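Local coordinates for SnoaL-like domain-containing protein (Kribbella flavida, PDB 5EVH) that is of unknown function but carries a SnoaL-like domain of the NTF2 clan, whose cone-shaped fold often encloses a ligand pocket, at residues W19-G33 / A47-L61. Residues are numbered along the deposited sequence; the frame is centred on the assembly and turned at random. Where two conformers were deposited one is given.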
ATOM      1  N   TRP A  19       5.256 -10.372  14.331  0.57 17.10           N
ATOM      2  CA  TRP A  19       5.668 -10.890  13.039  0.57 17.78           C
ATOM      3  C   TRP A  19       7.033 -10.340  12.661  0.57 18.53           C
ATOM      4  O   TRP A  19       7.954 -11.104  12.360  0.57 20.15           O
ATOM      5  CB  TRP A  19       4.566 -10.576  12.000  0.57 16.78           C
ATOM      6  CG  TRP A  19       4.944 -10.826  10.596  0.57 15.36           C
ATOM      7  CD1 TRP A  19       5.124 -12.043   9.986  0.57 13.87           C
ATOM      8  CD2 TRP A  19       5.157  -9.829   9.580  0.57 17.95           C
ATOM      9  NE1 TRP A  19       5.491 -11.854   8.666  0.57 19.13           N
ATOM     10  CE2 TRP A  19       5.530 -10.504   8.399  0.57 19.24           C
ATOM     11  CE3 TRP A  19       5.099  -8.427   9.566  0.57 14.86           C
ATOM     12  CZ2 TRP A  19       5.796  -9.821   7.195  0.57 19.81           C
ATOM     13  CZ3 TRP A  19       5.360  -7.756   8.386  0.57 15.28           C
ATOM     14  CH2 TRP A  19       5.710  -8.452   7.209  0.57 14.99           C
ATOM     15  N   THR A  20       7.218  -9.008  12.733  1.00 15.19           N
ATOM     16  CA  THR A  20       8.533  -8.458  12.411  1.00 13.86           C
ATOM     17  C   THR A  20       9.570  -8.961  13.437  1.00 27.53           C
ATOM     18  O   THR A  20      10.710  -9.233  13.059  1.00 31.49           O
ATOM     19  CB  THR A  20       8.509  -6.900  12.313  1.00 16.25           C
ATOM     20  OG1 THR A  20       8.017  -6.356  13.543  1.00 18.51           O
ATOM     21  CG2 THR A  20       7.548  -6.429  11.182  1.00 13.88           C
ATOM     22  N   GLY A  21       9.191  -9.193  14.711  1.00 18.97           N
ATOM     23  CA  GLY A  21      10.221  -9.728  15.644  1.00 21.22           C
ATOM     24  C   GLY A  21      10.432 -11.238  15.527  1.00 28.61           C
ATOM     25  O   GLY A  21      11.117 -11.838  16.344  1.00 32.00           O
ATOM     26  N   ARG A  22       9.782 -11.901  14.554  1.00 32.36           N
ATOM     27  CA  ARG A  22       9.974 -13.351  14.287  1.00 37.34           C
ATOM     28  C   ARG A  22       9.504 -14.215  15.447  1.00 39.73           C
ATOM     29  O   ARG A  22       9.990 -15.341  15.664  1.00 37.13           O
ATOM     30  CB  ARG A  22      11.428 -13.672  13.956  1.00 38.17           C
ATOM     31  CG  ARG A  22      11.919 -12.844  12.791  1.00 35.66           C
ATOM     32  CD  ARG A  22      13.193 -13.380  12.223  1.00 35.74           C
ATOM     33  NE  ARG A  22      13.657 -12.438  11.201  1.00 35.13           N
ATOM     34  CZ  ARG A  22      14.711 -12.689  10.438  1.00 42.68           C
ATOM     35  NH1 ARG A  22      15.353 -13.856  10.598  1.00 41.25           N
ATOM     36  NH2 ARG A  22      15.101 -11.811   9.505  1.00 40.35           N
ATOM     37  N   ASP A  23       8.524 -13.683  16.155  1.00 31.02           N
ATOM     38  CA  ASP A  23       7.826 -14.356  17.223  1.00 27.24           C
ATOM     39  C   ASP A  23       6.501 -14.837  16.629  1.00 28.39           C
ATOM     40  O   ASP A  23       5.430 -14.286  16.894  1.00 22.72           O
ATOM     41  CB  ASP A  23       7.697 -13.359  18.354  1.00 25.14           C
ATOM     42  CG  ASP A  23       6.944 -13.872  19.565  1.00 29.67           C
ATOM     43  OD1 ASP A  23       6.633 -15.077  19.680  1.00 29.60           O
ATOM     44  OD2 ASP A  23       6.665 -12.983  20.412  1.00 33.54           O
ATOM     45  N   PHE A  24       6.565 -15.920  15.809  1.00 29.91           N
ATOM     46  CA  PHE A  24       5.431 -16.249  14.944  1.00 28.28           C
ATOM     47  C   PHE A  24       4.292 -16.906  15.672  1.00 33.19           C
ATOM     48  O   PHE A  24       3.133 -16.727  15.284  1.00 35.26           O
ATOM     49  CB  PHE A  24       5.848 -17.216  13.850  1.00 40.58           C
ATOM     50  CG  PHE A  24       6.943 -16.721  13.089  1.00 35.44           C
ATOM     51  CD1 PHE A  24       6.767 -15.563  12.372  1.00 35.55           C
ATOM     52  CD2 PHE A  24       8.184 -17.395  13.092  1.00 44.79           C
ATOM     53  CE1 PHE A  24       7.849 -15.061  11.664  1.00 48.64           C
ATOM     54  CE2 PHE A  24       9.290 -16.926  12.365  1.00 49.31           C
ATOM     55  CZ  PHE A  24       9.142 -15.745  11.658  1.00 49.19           C
ATOM     56  N   ASP A  25       4.596 -17.782  16.616  1.00 26.30           N
ATOM     57  CA  ASP A  25       3.522 -18.350  17.401  1.00 30.89           C
ATOM     58  C   ASP A  25       2.703 -17.243  18.023  1.00 27.21           C
ATOM     59  O   ASP A  25       1.469 -17.330  18.052  1.00 24.72           O
ATOM     60  CB  ASP A  25       4.079 -19.273  18.467  1.00 36.21           C
ATOM     61  CG  ASP A  25       4.643 -20.585  17.866  1.00 48.35           C
ATOM     62  OD1 ASP A  25       4.450 -20.824  16.636  1.00 50.25           O
ATOM     63  OD2 ASP A  25       5.258 -21.350  18.644  1.00 51.43           O
ATOM     64  N   THR A  26       3.367 -16.148  18.445  1.00 26.23           N
ATOM     65  CA  THR A  26       2.622 -15.036  19.039  1.00 22.58           C
ATOM     66  C   THR A  26       1.818 -14.301  17.980  1.00 18.19           C
ATOM     67  O   THR A  26       0.632 -13.999  18.193  1.00 19.73           O
ATOM     68  CB  THR A  26       3.584 -14.077  19.757  1.00 19.79           C
ATOM     69  OG1 THR A  26       4.259 -14.843  20.779  1.00 20.79           O
ATOM     70  CG2 THR A  26       2.830 -12.876  20.412  1.00 19.36           C
ATOM     71  N   ALA A  27       2.428 -14.033  16.819  1.00 16.86           N
ATOM     72  CA  ALA A  27       1.707 -13.350  15.741  1.00 16.46           C
ATOM     73  C   ALA A  27       0.471 -14.126  15.324  1.00 19.74           C
ATOM     74  O   ALA A  27      -0.602 -13.531  15.121  1.00 18.07           O
ATOM     75  CB  ALA A  27       2.640 -13.138  14.530  1.00 18.78           C
HETATM   76  N   MSE A  28       0.573 -15.466  15.285  1.00 21.11           N
HETATM   77  CA  MSE A  28      -0.527 -16.296  14.810  1.00 24.91           C
HETATM   78  C   MSE A  28      -1.664 -16.350  15.812  1.00 27.89           C
HETATM   79  O   MSE A  28      -2.775 -16.718  15.447  1.00 26.80           O
HETATM   80  CB  MSE A  28      -0.029 -17.708  14.482  1.00 23.78           C
HETATM   81  CG  MSE A  28       0.880 -17.751  13.239  1.00 23.94           C
HETATM   82 SE   MSE A  28       0.071 -17.101  11.588  0.57 25.56          SE
HETATM   83  CE  MSE A  28      -1.356 -18.379  11.541  1.00 28.22           C
ATOM     84  N   ARG A  29      -1.406 -15.985  17.072  1.00 20.14           N
ATOM     85  CA  ARG A  29      -2.510 -15.802  18.008  1.00 23.13           C
ATOM     86  C   ARG A  29      -3.516 -14.813  17.489  1.00 23.33           C
ATOM     87  O   ARG A  29      -4.659 -14.805  17.961  1.00 22.80           O
ATOM     88  CB  ARG A  29      -2.047 -15.234  19.374  1.00 28.02           C
ATOM     89  CG  ARG A  29      -1.160 -16.065  20.224  1.00 39.48           C
ATOM     90  CD  ARG A  29      -0.898 -15.261  21.552  1.00 35.22           C
ATOM     91  NE  ARG A  29       0.044 -15.991  22.377  1.00 35.61           N
ATOM     92  CZ  ARG A  29       0.698 -15.462  23.395  1.00 29.21           C
ATOM     93  NH1 ARG A  29       0.517 -14.153  23.741  1.00 24.93           N
ATOM     94  NH2 ARG A  29       1.540 -16.227  24.057  1.00 34.68           N
ATOM     95  N   HIS A  30      -3.070 -13.853  16.666  1.00 18.15           N
ATOM     96  CA  HIS A  30      -3.949 -12.793  16.239  1.00 16.11           C
ATOM     97  C   HIS A  30      -4.573 -13.066  14.888  1.00 21.10           C
ATOM     98  O   HIS A  30      -5.214 -12.169  14.345  1.00 23.91           O
ATOM     99  CB  HIS A  30      -3.159 -11.488  16.170  1.00 13.63           C
ATOM    100  CG  HIS A  30      -2.612 -11.065  17.485  1.00 19.24           C
ATOM    101  ND1 HIS A  30      -3.394 -10.431  18.439  1.00 25.71           N
ATOM    102  CD2 HIS A  30      -1.363 -11.169  18.012  1.00 20.84           C
ATOM    103  CE1 HIS A  30      -2.637 -10.136  19.492  1.00 28.04           C
ATOM    104  NE2 HIS A  30      -1.403 -10.573  19.265  1.00 20.78           N
ATOM    105  N   VAL A  31      -4.413 -14.273  14.348  1.00 19.00           N
ATOM    106  CA  VAL A  31      -4.877 -14.629  13.003  1.00 19.34           C
ATOM    107  C   VAL A  31      -6.060 -15.589  13.115  1.00 22.89           C
ATOM    108  O   VAL A  31      -5.960 -16.632  13.783  1.00 23.32           O
ATOM    109  CB  VAL A  31      -3.744 -15.284  12.203  1.00 17.58           C
ATOM    110  CG1 VAL A  31      -4.290 -15.858  10.841  1.00 16.92           C
ATOM    111  CG2 VAL A  31      -2.610 -14.255  11.975  1.00 16.99           C
ATOM    112  N   ALA A  32      -7.154 -15.293  12.420  1.00 19.95           N
ATOM    113  CA  ALA A  32      -8.282 -16.231  12.427  1.00 21.87           C
ATOM    114  C   ALA A  32      -7.962 -17.512  11.643  1.00 25.12           C
ATOM    115  O   ALA A  32      -7.276 -17.490  10.626  1.00 22.40           O
ATOM    116  CB  ALA A  32      -9.522 -15.587  11.827  1.00 24.73           C
ATOM    117  N   GLY A  33      -8.495 -18.646  12.100  1.00 23.31           N
ATOM    118  CA  GLY A  33      -8.293 -19.895  11.344  1.00 25.03           C
ATOM    119  C   GLY A  33      -8.716 -19.806   9.895  1.00 25.95           C
ATOM    120  O   GLY A  33      -8.112 -20.442   9.012  1.00 25.77           O
ATOM    121  N   ALA A  47      -5.354 -20.169   7.990  1.00 24.46           N
ATOM    122  CA  ALA A  47      -4.181 -19.836   8.788  1.00 25.29           C
ATOM    123  C   ALA A  47      -2.948 -20.637   8.377  1.00 25.30           C
ATOM    124  O   ALA A  47      -1.826 -20.109   8.444  1.00 23.69           O
ATOM    125  CB  ALA A  47      -4.490 -20.046  10.272  1.00 26.68           C
ATOM    126  N   ASP A  48      -3.108 -21.918   7.984  1.00 28.74           N
ATOM    127  CA  ASP A  48      -1.935 -22.698   7.566  1.00 33.52           C
ATOM    128  C   ASP A  48      -1.249 -22.106   6.329  1.00 36.10           C
ATOM    129  O   ASP A  48      -0.011 -21.961   6.287  1.00 32.35           O
ATOM    130  CB  ASP A  48      -2.326 -24.149   7.278  1.00 43.07           C
ATOM    131  CG  ASP A  48      -2.590 -24.943   8.549  1.00 51.02           C
ATOM    132  OD1 ASP A  48      -2.151 -24.491   9.626  1.00 49.69           O
ATOM    133  OD2 ASP A  48      -3.229 -26.020   8.469  1.00 56.70           O
ATOM    134  N   ALA A  49      -2.021 -21.873   5.261  1.00 28.76           N
ATOM    135  CA  ALA A  49      -1.450 -21.229   4.081  1.00 29.50           C
ATOM    136  C   ALA A  49      -0.942 -19.827   4.433  1.00 31.69           C
ATOM    137  O   ALA A  49       0.085 -19.370   3.905  1.00 29.56           O
ATOM    138  CB  ALA A  49      -2.492 -21.160   2.961  1.00 26.32           C
ATOM    139  N   PHE A  50      -1.648 -19.120   5.312  1.00 21.87           N
ATOM    140  CA  PHE A  50      -1.171 -17.777   5.633  1.00 20.73           C
ATOM    141  C   PHE A  50       0.214 -17.857   6.288  1.00 23.89           C
ATOM    142  O   PHE A  50       1.131 -17.099   5.950  1.00 21.44           O
ATOM    143  CB  PHE A  50      -2.175 -17.061   6.557  1.00 20.02           C
ATOM    144  CG  PHE A  50      -1.789 -15.655   6.859  1.00 18.92           C
ATOM    145  CD1 PHE A  50      -1.876 -14.675   5.868  1.00 18.28           C
ATOM    146  CD2 PHE A  50      -1.304 -15.301   8.131  1.00 20.32           C
ATOM    147  CE1 PHE A  50      -1.485 -13.350   6.130  1.00 19.71           C
ATOM    148  CE2 PHE A  50      -0.903 -14.015   8.392  1.00 19.13           C
ATOM    149  CZ  PHE A  50      -0.992 -13.004   7.422  1.00 19.57           C
ATOM    150  N   ARG A  51       0.361 -18.758   7.255  1.00 25.56           N
ATOM    151  CA  ARG A  51       1.642 -18.927   7.928  1.00 28.03           C
ATOM    152  C   ARG A  51       2.747 -19.275   6.940  1.00 29.39           C
ATOM    153  O   ARG A  51       3.849 -18.711   6.997  1.00 27.25           O
ATOM    154  CB  ARG A  51       1.500 -19.991   9.002  1.00 28.15           C
ATOM    155  CG  ARG A  51       2.802 -20.323   9.651  1.00 36.69           C
ATOM    156  CD  ARG A  51       2.626 -20.813  11.067  1.00 43.08           C
ATOM    157  NE  ARG A  51       3.945 -20.665  11.682  1.00 49.75           N
ATOM    158  CZ  ARG A  51       4.181 -20.709  12.974  1.00 40.03           C
ATOM    159  NH1 ARG A  51       3.156 -20.882  13.788  1.00 35.25           N
ATOM    160  NH2 ARG A  51       5.436 -20.567  13.429  1.00 43.98           N
ATOM    161  N   ALA A  52       2.462 -20.175   5.998  1.00 25.36           N
ATOM    162  CA  ALA A  52       3.460 -20.538   5.011  1.00 29.07           C
ATOM    163  C   ALA A  52       3.878 -19.347   4.154  1.00 31.36           C
ATOM    164  O   ALA A  52       4.971 -19.371   3.602  1.00 36.05           O
ATOM    165  CB  ALA A  52       2.938 -21.708   4.136  1.00 29.86           C
ATOM    166  N   PHE A  53       3.048 -18.301   4.028  1.00 27.36           N
ATOM    167  CA  PHE A  53       3.404 -17.079   3.292  1.00 24.26           C
ATOM    168  C   PHE A  53       4.129 -16.069   4.198  1.00 23.95           C
ATOM    169  O   PHE A  53       5.182 -15.535   3.829  1.00 26.89           O
ATOM    170  CB  PHE A  53       2.127 -16.480   2.662  1.00 24.66           C
ATOM    171  CG  PHE A  53       2.211 -15.021   2.340  1.00 28.98           C
ATOM    172  CD1 PHE A  53       2.924 -14.576   1.266  1.00 32.74           C
ATOM    173  CD2 PHE A  53       1.531 -14.091   3.098  1.00 34.57           C
ATOM    174  CE1 PHE A  53       3.007 -13.188   0.980  1.00 30.50           C
ATOM    175  CE2 PHE A  53       1.590 -12.720   2.805  1.00 34.08           C
ATOM    176  CZ  PHE A  53       2.322 -12.281   1.741  1.00 32.68           C
HETATM  177  N   MSE A  54       3.585 -15.815   5.397  0.58 23.79           N
HETATM  178  CA  MSE A  54       4.088 -14.723   6.270  0.58 23.53           C
HETATM  179  C   MSE A  54       5.452 -15.083   6.837  0.58 21.73           C
HETATM  180  O   MSE A  54       6.363 -14.241   6.902  0.58 18.84           O
HETATM  181  CB  MSE A  54       3.106 -14.363   7.440  0.58 19.08           C
HETATM  182  CG  MSE A  54       2.770 -15.461   8.480  0.58 21.98           C
HETATM  183 SE   MSE A  54       3.862 -15.672  10.182  0.58 35.67          SE
HETATM  184  CE  MSE A  54       2.891 -14.429  11.359  0.58 28.08           C
ATOM    185  N   GLU A  55       5.611 -16.334   7.249  1.00 20.10           N
ATOM    186  CA  GLU A  55       6.848 -16.682   7.946  1.00 20.55           C
ATOM    187  C   GLU A  55       8.094 -16.445   7.082  1.00 20.66           C
ATOM    188  O   GLU A  55       9.009 -15.752   7.557  1.00 20.21           O
ATOM    189  CB  GLU A  55       6.771 -18.132   8.466  1.00 26.59           C
ATOM    190  CG  GLU A  55       7.834 -18.369   9.461  1.00 40.27           C
ATOM    191  CD  GLU A  55       7.658 -19.656  10.307  1.00 50.02           C
ATOM    192  OE1 GLU A  55       6.524 -20.151  10.543  1.00 48.79           O
ATOM    193  OE2 GLU A  55       8.704 -20.145  10.763  1.00 55.61           O
ATOM    194  N   PRO A  56       8.212 -16.992   5.848  1.00 22.93           N
ATOM    195  CA  PRO A  56       9.381 -16.663   4.985  1.00 23.16           C
ATOM    196  C   PRO A  56       9.542 -15.170   4.757  1.00 26.46           C
ATOM    197  O   PRO A  56      10.668 -14.652   4.668  1.00 25.21           O
ATOM    198  CB  PRO A  56       9.071 -17.386   3.662  1.00 25.17           C
ATOM    199  CG  PRO A  56       7.953 -18.308   3.951  1.00 28.81           C
ATOM    200  CD  PRO A  56       7.222 -17.845   5.154  1.00 24.37           C
ATOM    201  N   PHE A  57       8.423 -14.451   4.696  1.00 23.82           N
ATOM    202  CA  PHE A  57       8.491 -13.000   4.511  1.00 23.93           C
ATOM    203  C   PHE A  57       9.189 -12.381   5.704  1.00 25.76           C
ATOM    204  O   PHE A  57      10.170 -11.623   5.556  1.00 29.78           O
ATOM    205  CB  PHE A  57       7.058 -12.481   4.317  1.00 28.62           C
ATOM    206  CG  PHE A  57       6.923 -11.075   3.747  1.00 38.12           C
ATOM    207  CD1 PHE A  57       8.006 -10.234   3.591  1.00 43.89           C
ATOM    208  CD2 PHE A  57       5.642 -10.606   3.383  1.00 47.71           C
ATOM    209  CE1 PHE A  57       7.832  -8.926   3.075  1.00 50.60           C
ATOM    210  CE2 PHE A  57       5.457  -9.300   2.854  1.00 46.66           C
ATOM    211  CZ  PHE A  57       6.549  -8.473   2.697  1.00 46.07           C
ATOM    212  N   SER A  58       8.721 -12.698   6.922  0.57 19.18           N
ATOM    213  CA  SER A  58       9.359 -12.062   8.065  0.57 18.62           C
ATOM    214  C   SER A  58      10.865 -12.326   8.048  0.57 22.31           C
ATOM    215  O   SER A  58      11.658 -11.430   8.374  0.57 21.46           O
ATOM    216  CB  SER A  58       8.775 -12.526   9.403  0.57 19.23           C
ATOM    217  OG  SER A  58       9.544 -11.895  10.431  0.57 17.76           O
ATOM    218  N   ARG A  59      11.274 -13.541   7.675  0.57 20.05           N
ATOM    219  CA  ARG A  59      12.689 -13.910   7.759  0.57 24.46           C
ATOM    220  C   ARG A  59      13.573 -13.302   6.666  0.57 28.10           C
ATOM    221  O   ARG A  59      14.780 -13.546   6.674  0.57 28.87           O
ATOM    222  CB  ARG A  59      12.856 -15.428   7.701  0.57 22.88           C
ATOM    223  CG  ARG A  59      12.330 -16.147   8.897  0.57 24.68           C
ATOM    224  CD  ARG A  59      12.968 -17.498   8.968  0.57 24.61           C
ATOM    225  NE  ARG A  59      11.982 -18.516   9.275  0.57 32.89           N
ATOM    226  CZ  ARG A  59      11.678 -18.927  10.503  0.57 39.91           C
ATOM    227  NH1 ARG A  59      12.271 -18.398  11.566  0.57 38.37           N
ATOM    228  NH2 ARG A  59      10.772 -19.875  10.657  0.57 46.61           N
ATOM    229  N   ILE A  60      13.014 -12.610   5.680  1.00 28.60           N
ATOM    230  CA  ILE A  60      13.863 -11.793   4.816  1.00 26.29           C
ATOM    231  C   ILE A  60      13.935 -10.351   5.348  1.00 29.36           C
ATOM    232  O   ILE A  60      14.775  -9.577   4.885  1.00 20.58           O
ATOM    233  CB  ILE A  60      13.430 -11.752   3.327  1.00 30.05           C
ATOM    234  CG1 ILE A  60      12.227 -10.876   3.140  1.00 33.95           C
ATOM    235  CG2 ILE A  60      13.220 -13.175   2.741  1.00 36.04           C
ATOM    236  CD1 ILE A  60      11.792 -10.804   1.728  1.00 48.21           C
ATOM    237  N   LEU A  61      13.131  -9.986   6.348  1.00 21.97           N
ATOM    238  CA  LEU A  61      13.175  -8.633   6.914  1.00 19.71           C
ATOM    239  C   LEU A  61      14.355  -8.462   7.874  1.00 21.33           C
ATOM    240  O   LEU A  61      14.540  -9.278   8.785  1.00 21.69           O
ATOM    241  CB  LEU A  61      11.919  -8.346   7.742  1.00 24.31           C
ATOM    242  CG  LEU A  61      10.984  -7.355   7.119  1.00 40.02           C
ATOM    243  CD1 LEU A  61      10.508  -8.005   5.799  1.00 31.81           C
ATOM    244  CD2 LEU A  61       9.862  -7.044   8.088  1.00 42.55           C
TER
HETATM  245  O   HOH W   1      11.886 -10.188  10.703  1.00 34.30           O
HETATM  246  O   HOH W   2      14.978 -16.338  11.958  1.00 52.93           O
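Ser58 OG donates to Trp19 O at 2.6 Å, and Arg22 N of the Schellman turn reaches that oxygen from the opposite face of its plane. Trp19 NE1 points nearly straight at Met54 O, 3.1 Å away, and meets it from above the carbonyl plane. Arg22 stretches out to Leu61 O, which its NH2 meets at 2.7 Å. At the far end Ala47 N donates to Gly33 O.

The charged groups form a network. Arg51 NH1 bridges to Asp25 OD1 at 3.1 Å, with the carboxylate turned 70° from the guanidinium. NE and NH2 of Arg51 both hold Glu55 OE1. Phe24 CB lies over one face of the same guanidinium, 3.4 Å from Arg51 NH2. An alanine in place of Arg51 would probably leave Asp25 and Glu55 without this shared positive partner and uncover Phe24 CB.

Apolar contacts fill the middle. Phe24 is a knob among Arg51, Met54, Glu55 and Ser58, with Glu55 CG over its ring face. Met54, a selenomethionine bent at chi2 and chi3, brings SE to 3.6 Å from Phe24 CD1. The Trp19 edge meets the Phe57 face in a T-shaped pair, planes at 83°.

Helix 47-58 thus packs against the end of helix 7-20 and helix 24-28. Phe50 and Phe57 also touch strand 102-109, while Trp19 reaches Tyr80 on strand 75-84, consistent with the helix-lined concave sheet of NTF2-like folds.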